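Local coordinates for insecticidal Delta-Endotoxin Cry8Ea1 (PDB 3EB7), which is toxic to larvae of the soil-dwelling beetle Holotrichia parallela and, as in other three-domain Cry toxins, probably kills by forming pores in midgut membranes, at residues V39-P42 against Q47-I50; H469-D474 against Y579-E584; L513-V516 against V522-G525. One frame throughout, in Å; residues are numbered along the deposited sequence.

How the contacts relate
Contact 1 lies in the helical N-terminal domain, about 47 Å from contact 3 (centre to centre) and on the other side of the chain's centre. Contacts 2 and 3 share the C-terminal beta domain, with centres about 19 Å apart; contact 3 falls in the chain between the two segments of contact 2. Only contact 2 has all its touching residues buried, and it joins a loop to a strand; contacts 1 and 3 are partly buried and each links elements that follow one another in sequence. Their chemistry differs accordingly: indole packing with one bridging water in contact 1, a leucine on a carboxylate beside two waters in contact 2, and direct backbone hydrogen bonds in contact 3.

Contact 1: residues V39-P42 against Q47-I50; sequences VLWP and QWEI
Trp48 lays its indole against two side chains of the 39-42 segment, Leu40 and Trp41. Over one face of the ring, displaced toward the rim, sits the Leu40 methyl CD2, 4.0 Å from Trp48 CZ2. The pyrrole edge meets Trp41 instead: Trp48 NE1 approaches the Trp41 indole obliquely, close to its rim, 3.4 Å from Trp41 CE2. With the two five-membered rings inclined at 49° and their centroids 5.0 Å apart, the pair is neither a stack nor a T-shape. Trp48 CG stands anti to its carbonyl carbon (chi1 -56°), which swings the indole back to the end of helix 26-40.

Gln47 approaches the same turn by its aliphatic part. Gln47 CB rests 3.8 Å from Pro42 CD, and Gln47 CG is 3.5 Å from Val39 O; the bend at chi2 (64°) then carries the amide aside, where OE1 is hydrogen-bonded to Thr9 of helix 2-20. Water 1 joins the backbones, donating to Leu40 O at 2.8 Å and accepting from Gln47 N, thereby linking Leu40, the last helical residue before Trp41, with Gln47 on the next helix. This short connection between consecutive helices, with four residues between the segments, belongs to the helical bundle of the toxin's N-terminal domain.

Although Trp41 NE1 and Trp48 NE1 are 3.3 Å apart, both are donors and cannot bond each other; Trp41 NE1 is satisfied by Leu75 O. The indoles therefore meet through van der Waals contact, while the water supplies the polar link.

Contact 2: residues H469-D474 against Y579-E584; sequences HYLGGD and YIDRIE
Leu471 and Asp581 form the close part of this contact, their side chains running antiparallel alongside one another. The leucine lies along the carboxylate: CB is 3.5 Å from Asp581 OD2, CD2 is 3.9 Å from Asp581 OD1, and CD1 reaches the aspartate CB. Asp581 CG is anti to its backbone N (chi1 165°), bringing the carboxylate toward the leucine although the CB of this strand residue points neither at the loop nor away from it.

The carboxylate has charged partners as well as this apolar one. Asp581 OD1 forms a salt bridge with Arg504 and another with Arg582 NH2 at 3.2 Å; in the latter it lies well out of the guanidinium plane, so the attraction is one of charge alone. Arg582 NE makes a hydrogen-bonded salt bridge to Glu584 OE2, 3.1 Å away, on the anti side of that carboxylate. The two acids thus hold the arginine at different nitrogens, which probably favours their ionised forms.

Toward Asp474 this direct packing gives way to water. Water 2 donates to Asp474 O and to Asp581 O, the latter at 2.8 Å. Water 3 donates to Asp581 OD2 at 2.6 Å and only weakly to Asp474 O, although not all acceptors near these waters can be served at once.

The 469-474 loop precedes strand 476-478, which pairs antiparallel with strand 578-588. Strand 498-507 is another antiparallel partner of 578-588, and its Arg504 touches Leu471. At the loop's other end, Tyr470 and His469 bond to Asp180 and Arg187 of helix 161-191, tying the C-terminal beta domain to the helical domain.

Contact 3: residues L513-V516 against V522-G525; sequences LDVV and VNNG
Val522 meets Val515 through both backbone and side chain: its N donates to Val515 O at 2.9 Å, and its CG2 lies 4.0 Å from Val515 CG1. Its chi1 of -77° sets CG2 between the backbone N and the carbonyl carbon, on the side of Val515. Asn523 pairs with Val515 in an antiparallel hydrogen-bonded pair. Their side chains flank one another, with Asn523 CB 3.9 Å from Val515 CG2, on a face where Phe549 touches both residues.

The strands run antiparallel (173°) with axes 4.7 Å apart and follow each other directly in the chain, which makes 511-517 and 520-527 a beta hairpin. It ends one sheet of the C-terminal domain, a beta sandwich as in other Cry toxins: 520-527 is an outermost strand, while 511-517 also pairs with 559-567.

Asn524 faces Asp514 in a non-hydrogen-bonded pair, CA to CA 4.2 Å, with both side chains on the opposite face from Val515. Its CA makes a CA-H...O contact with Leu513 O at 3.4 Å. Gly525 closes the series with two bonds to Leu513: Gly525 O accepts from Leu513 N at 2.8 Å, nearly straight at 173°, and Gly525 N donates to Leu513 O at 3.0 Å.

Contact 1: residues V39-P42 against Q47-I50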
loop_
_atom_site.group_PDB
_atom_site.type_symbol
_atom_site.label_atom_id
_atom_site.label_comp_id
_atom_site.label_asym_id
_atom_site.label_seq_id
_atom_site.Cartn_x
_atom_site.Cartn_y
_atom_site.Cartn_z
ATOM N N VAL A 39 2.748 -18.670 -8.479
ATOM C CA VAL A 39 2.826 -17.314 -8.991
ATOM C C VAL A 39 4.282 -17.021 -9.391
ATOM O O VAL A 39 4.546 -16.540 -10.506
ATOM C CB VAL A 39 2.262 -16.293 -7.965
ATOM C CG1 VAL A 39 2.373 -14.823 -8.470
ATOM C CG2 VAL A 39 0.819 -16.618 -7.648
ATOM N N LEU A 40 5.227 -17.365 -8.516
ATOM C CA LEU A 40 6.627 -17.015 -8.723
ATOM C C LEU A 40 7.393 -17.957 -9.652
ATOM O O LEU A 40 8.364 -17.570 -10.286
ATOM C CB LEU A 40 7.333 -16.818 -7.368
ATOM C CG LEU A 40 6.886 -15.568 -6.572
ATOM C CD1 LEU A 40 7.440 -15.564 -5.157
ATOM C CD2 LEU A 40 7.269 -14.283 -7.300
ATOM N N TRP A 41 6.937 -19.195 -9.749
ATOM C CA TRP A 41 7.560 -20.155 -10.655
ATOM C C TRP A 41 6.478 -20.851 -11.480
ATOM O O TRP A 41 6.158 -22.015 -11.224
ATOM C CB TRP A 41 8.443 -21.147 -9.890
ATOM C CG TRP A 41 9.650 -20.486 -9.291
ATOM C CD1 TRP A 41 10.820 -20.139 -9.939
ATOM C CD2 TRP A 41 9.802 -20.040 -7.938
ATOM N NE1 TRP A 41 11.679 -19.522 -9.063
ATOM C CE2 TRP A 41 11.085 -19.451 -7.833
ATOM C CE3 TRP A 41 8.989 -20.105 -6.794
ATOM C CZ2 TRP A 41 11.580 -18.934 -6.614
ATOM C CZ3 TRP A 41 9.470 -19.584 -5.597
ATOM C CH2 TRP A 41 10.763 -19.013 -5.512
ATOM N N PRO A 42 5.895 -20.123 -12.459
ATOM C CA PRO A 42 4.865 -20.733 -13.303
ATOM C C PRO A 42 5.426 -21.740 -14.328
ATOM O O PRO A 42 4.659 -22.548 -14.875
ATOM C CB PRO A 42 4.199 -19.541 -13.993
ATOM C CG PRO A 42 4.934 -18.274 -13.493
ATOM C CD PRO A 42 6.188 -18.720 -12.849
ATOM N N GLN A 47 9.536 -15.682 -14.144
ATOM C CA GLN A 47 8.689 -14.609 -13.599
ATOM C C GLN A 47 9.565 -13.503 -12.965
ATOM O O GLN A 47 9.192 -12.352 -12.949
ATOM C CB GLN A 47 7.606 -15.182 -12.666
ATOM C CG GLN A 47 6.474 -14.228 -12.283
ATOM C CD GLN A 47 5.614 -13.774 -13.464
ATOM O OE1 GLN A 47 5.083 -12.671 -13.450
ATOM N NE2 GLN A 47 5.526 -14.599 -14.509
ATOM N N TRP A 48 10.767 -13.851 -12.514
ATOM C CA TRP A 48 11.705 -12.863 -11.971
ATOM C C TRP A 48 12.308 -11.890 -13.015
ATOM O O TRP A 48 12.650 -10.741 -12.688
ATOM C CB TRP A 48 12.818 -13.562 -11.181
ATOM C CG TRP A 48 12.274 -14.457 -10.077
ATOM C CD1 TRP A 48 11.937 -15.763 -10.176
ATOM C CD2 TRP A 48 11.983 -14.068 -8.734
ATOM N NE1 TRP A 48 11.471 -16.237 -8.966
ATOM C CE2 TRP A 48 11.494 -15.214 -8.061
ATOM C CE3 TRP A 48 12.122 -12.868 -8.023
ATOM C CZ2 TRP A 48 11.127 -15.190 -6.710
ATOM C CZ3 TRP A 48 11.768 -12.843 -6.700
ATOM C CH2 TRP A 48 11.261 -13.991 -6.049
ATOM N N GLU A 49 12.451 -12.363 -14.257
ATOM C CA GLU A 49 12.906 -11.514 -15.367
ATOM C C GLU A 49 11.887 -10.405 -15.600
ATOM O O GLU A 49 12.264 -9.298 -15.854
ATOM C CB GLU A 49 13.140 -12.345 -16.649
ATOM C CG GLU A 49 13.128 -11.549 -17.957
ATOM C CD GLU A 49 14.358 -10.628 -18.148
ATOM O OE1 GLU A 49 15.234 -10.565 -17.265
ATOM O OE2 GLU A 49 14.447 -9.951 -19.216
ATOM N N ILE A 50 10.594 -10.708 -15.478
ATOM C CA ILE A 50 9.545 -9.678 -15.501
ATOM C C ILE A 50 9.696 -8.539 -14.451
ATOM O O ILE A 50 9.445 -7.369 -14.772
ATOM C CB ILE A 50 8.149 -10.366 -15.462
ATOM C CG1 ILE A 50 7.992 -11.231 -16.725
ATOM C CG2 ILE A 50 6.981 -9.335 -15.327
ATOM C CD1 ILE A 50 6.829 -12.208 -16.673
HETATM O O HOH W 1 10.060 -17.819 -12.510
#

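Contact 2: residues H469-D474 against Y579-E584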
loop_
_atom_site.group_PDB
_atom_site.type_symbol
_atom_site.label_atom_id
_atom_site.label_comp_id
_atom_site.label_asym_id
_atom_site.label_seq_id
_atom_site.Cartn_x
_atom_site.Cartn_y
_atom_site.Cartn_z
ATOM N N HIS A 469 6.646 5.562 4.522
ATOM C CA HIS A 469 7.264 4.552 3.648
ATOM C C HIS A 469 7.549 3.271 4.373
ATOM O O HIS A 469 7.538 2.219 3.763
ATOM C CB HIS A 469 8.549 5.018 2.988
ATOM C CG HIS A 469 8.356 6.053 1.930
ATOM N ND1 HIS A 469 9.395 6.821 1.460
ATOM C CD2 HIS A 469 7.255 6.443 1.248
ATOM C CE1 HIS A 469 8.942 7.642 0.528
ATOM N NE2 HIS A 469 7.645 7.437 0.389
ATOM N N TYR A 470 7.791 3.361 5.670
ATOM C CA TYR A 470 7.921 2.182 6.529
ATOM C C TYR A 470 6.593 1.589 7.034
ATOM O O TYR A 470 6.571 0.430 7.464
ATOM C CB TYR A 470 8.782 2.519 7.753
ATOM C CG TYR A 470 10.275 2.540 7.481
ATOM C CD1 TYR A 470 10.940 3.744 7.235
ATOM C CD2 TYR A 470 11.010 1.341 7.442
ATOM C CE1 TYR A 470 12.318 3.781 6.974
ATOM C CE2 TYR A 470 12.382 1.356 7.167
ATOM C CZ TYR A 470 13.025 2.573 6.936
ATOM O OH TYR A 470 14.379 2.579 6.688
ATOM N N LEU A 471 5.495 2.364 6.994
ATOM C CA LEU A 471 4.277 2.022 7.789
ATOM C C LEU A 471 3.077 1.608 6.919
ATOM O O LEU A 471 2.099 1.072 7.411
ATOM C CB LEU A 471 3.898 3.204 8.715
ATOM C CG LEU A 471 5.083 3.907 9.418
ATOM C CD1 LEU A 471 4.663 5.187 10.152
ATOM C CD2 LEU A 471 5.823 2.975 10.399
ATOM N N GLY A 472 3.165 1.881 5.619
ATOM C CA GLY A 472 2.096 1.585 4.683
ATOM C C GLY A 472 1.084 2.699 4.638
ATOM O O GLY A 472 -0.031 2.498 4.141
ATOM N N GLY A 473 1.489 3.871 5.133
ATOM C CA GLY A 473 0.605 5.049 5.282
ATOM C C GLY A 473 1.198 6.086 6.241
ATOM O O GLY A 473 2.196 5.832 6.864
ATOM N N ASP A 474 0.560 7.229 6.388
ATOM C CA ASP A 474 1.107 8.303 7.196
ATOM C C ASP A 474 0.945 8.141 8.723
ATOM O O ASP A 474 -0.129 7.785 9.227
ATOM C CB ASP A 474 0.483 9.623 6.775
ATOM C CG ASP A 474 0.877 10.040 5.357
ATOM O OD1 ASP A 474 2.028 9.746 4.916
ATOM O OD2 ASP A 474 0.015 10.672 4.690
ATOM N N TYR A 579 6.175 10.321 16.727
ATOM C CA TYR A 579 5.323 9.802 15.646
ATOM C C TYR A 579 4.498 8.646 16.152
ATOM O O TYR A 579 5.048 7.716 16.752
ATOM C CB TYR A 579 6.151 9.256 14.501
ATOM C CG TYR A 579 7.082 10.228 13.888
ATOM C CD1 TYR A 579 8.371 10.315 14.345
ATOM C CD2 TYR A 579 6.670 11.089 12.858
ATOM C CE1 TYR A 579 9.251 11.185 13.814
ATOM C CE2 TYR A 579 7.565 12.013 12.315
ATOM C CZ TYR A 579 8.867 12.035 12.798
ATOM O OH TYR A 579 9.853 12.889 12.295
ATOM N N ILE A 580 3.194 8.689 15.930
ATOM C CA ILE A 580 2.322 7.548 16.258
ATOM C C ILE A 580 1.811 6.854 14.982
ATOM O O ILE A 580 1.219 7.481 14.120
ATOM C CB ILE A 580 1.168 7.952 17.195
ATOM C CG1 ILE A 580 1.748 8.559 18.483
ATOM C CG2 ILE A 580 0.281 6.719 17.507
ATOM C CD1 ILE A 580 0.664 8.929 19.473
ATOM N N ASP A 581 2.112 5.574 14.854
ATOM C CA ASP A 581 1.803 4.805 13.644
ATOM C C ASP A 581 0.432 4.165 13.749
ATOM O O ASP A 581 -0.478 4.524 13.010
ATOM C CB ASP A 581 2.877 3.740 13.364
ATOM C CG ASP A 581 2.426 2.663 12.324
ATOM O OD1 ASP A 581 2.884 1.517 12.442
ATOM O OD2 ASP A 581 1.630 2.937 11.380
ATOM N N ARG A 582 0.285 3.226 14.667
ATOM C CA ARG A 582 -0.938 2.465 14.749
ATOM C C ARG A 582 -1.194 1.971 16.159
ATOM O O ARG A 582 -0.277 1.872 16.974
ATOM C CB ARG A 582 -0.861 1.269 13.796
ATOM C CG ARG A 582 0.297 0.287 14.068
ATOM C CD ARG A 582 0.150 -0.889 13.117
ATOM N NE ARG A 582 1.285 -1.818 13.067
ATOM C CZ ARG A 582 2.119 -1.933 12.031
ATOM N NH1 ARG A 582 3.108 -2.826 12.045
ATOM N NH2 ARG A 582 1.980 -1.141 10.982
ATOM N N ILE A 583 -2.442 1.637 16.429
ATOM C CA ILE A 583 -2.808 0.924 17.644
ATOM C C ILE A 583 -3.095 -0.499 17.229
ATOM O O ILE A 583 -3.703 -0.731 16.186
ATOM C CB ILE A 583 -4.102 1.463 18.229
ATOM C CG1 ILE A 583 -3.967 2.921 18.648
ATOM C CG2 ILE A 583 -4.584 0.590 19.396
ATOM C CD1 ILE A 583 -5.342 3.662 18.589
ATOM N N GLU A 584 -2.648 -1.458 18.030
ATOM C CA GLU A 584 -3.046 -2.852 17.835
ATOM C C GLU A 584 -3.815 -3.248 19.075
ATOM O O GLU A 584 -3.397 -2.963 20.205
ATOM C CB GLU A 584 -1.856 -3.782 17.575
ATOM C CG GLU A 584 -0.899 -3.235 16.496
ATOM C CD GLU A 584 0.289 -4.145 16.224
ATOM O OE1 GLU A 584 0.697 -4.895 17.121
ATOM O OE2 GLU A 584 0.828 -4.121 15.103
HETATM O O HOH W 2 -1.262 6.548 11.282
HETATM O O HOH W 3 0.976 4.930 9.802
#

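Contact 3: residues L513-V516 against V522-G525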
loop_
_atom_site.group_PDB
_atom_site.type_symbol
_atom_site.label_atom_id
_atom_site.label_comp_id
_atom_site.label_asym_id
_atom_site.label_seq_id
_atom_site.Cartn_x
_atom_site.Cartn_y
_atom_site.Cartn_z
ATOM N N LEU A 513 1.972 8.674 27.734
ATOM C CA LEU A 513 0.960 8.291 26.772
ATOM C C LEU A 513 -0.240 7.732 27.507
ATOM O O LEU A 513 -0.091 6.922 28.386
ATOM C CB LEU A 513 1.488 7.244 25.766
ATOM C CG LEU A 513 0.529 6.852 24.616
ATOM C CD1 LEU A 513 1.301 6.456 23.363
ATOM C CD2 LEU A 513 -0.488 5.753 25.019
ATOM N N ASP A 514 -1.435 8.174 27.153
ATOM C CA ASP A 514 -2.589 7.385 27.521
ATOM C C ASP A 514 -3.611 7.150 26.410
ATOM O O ASP A 514 -3.676 7.873 25.400
ATOM C CB ASP A 514 -3.257 7.946 28.739
ATOM C CG ASP A 514 -3.405 9.393 28.656
ATOM O OD1 ASP A 514 -4.051 9.828 27.675
ATOM O OD2 ASP A 514 -2.870 10.092 29.551
ATOM N N VAL A 515 -4.370 6.094 26.646
ATOM C CA VAL A 515 -5.414 5.599 25.779
ATOM C C VAL A 515 -6.743 5.964 26.424
ATOM O O VAL A 515 -7.011 5.576 27.554
ATOM C CB VAL A 515 -5.300 4.066 25.685
ATOM C CG1 VAL A 515 -6.312 3.501 24.682
ATOM C CG2 VAL A 515 -3.863 3.695 25.304
ATOM N N VAL A 516 -7.535 6.760 25.717
ATOM C CA VAL A 516 -8.852 7.164 26.171
ATOM C C VAL A 516 -9.908 6.341 25.371
ATOM O O VAL A 516 -9.988 6.370 24.119
ATOM C CB VAL A 516 -9.017 8.710 26.011
ATOM C CG1 VAL A 516 -10.369 9.204 26.482
ATOM C CG2 VAL A 516 -7.875 9.469 26.720
ATOM N N VAL A 522 -8.133 4.491 30.021
ATOM C CA VAL A 522 -8.082 3.088 30.391
ATOM C C VAL A 522 -6.642 2.584 30.578
ATOM O O VAL A 522 -6.421 1.530 31.184
ATOM C CB VAL A 522 -8.877 2.177 29.385
ATOM C CG1 VAL A 522 -10.402 2.275 29.636
ATOM C CG2 VAL A 522 -8.472 2.447 27.888
ATOM N N ASN A 523 -5.671 3.344 30.072
ATOM C CA ASN A 523 -4.259 2.997 30.160
ATOM C C ASN A 523 -3.459 4.290 30.243
ATOM O O ASN A 523 -3.830 5.272 29.623
ATOM C CB ASN A 523 -3.777 2.187 28.945
ATOM C CG ASN A 523 -4.398 0.803 28.846
ATOM O OD1 ASN A 523 -4.200 -0.044 29.718
ATOM N ND2 ASN A 523 -5.111 0.546 27.763
ATOM N N ASN A 524 -2.403 4.312 31.047
ATOM C CA ASN A 524 -1.476 5.489 31.096
ATOM C C ASN A 524 -0.079 4.988 31.429
ATOM O O ASN A 524 0.067 4.058 32.221
ATOM C CB ASN A 524 -1.882 6.595 32.123
ATOM C CG ASN A 524 -1.066 7.959 31.916
ATOM O OD1 ASN A 524 -1.536 8.845 31.186
ATOM N ND2 ASN A 524 0.147 8.097 32.532
ATOM N N GLY A 525 0.937 5.602 30.833
ATOM C CA GLY A 525 2.296 5.196 31.133
ATOM C C GLY A 525 3.315 6.097 30.521
ATOM O O GLY A 525 2.979 6.939 29.709
#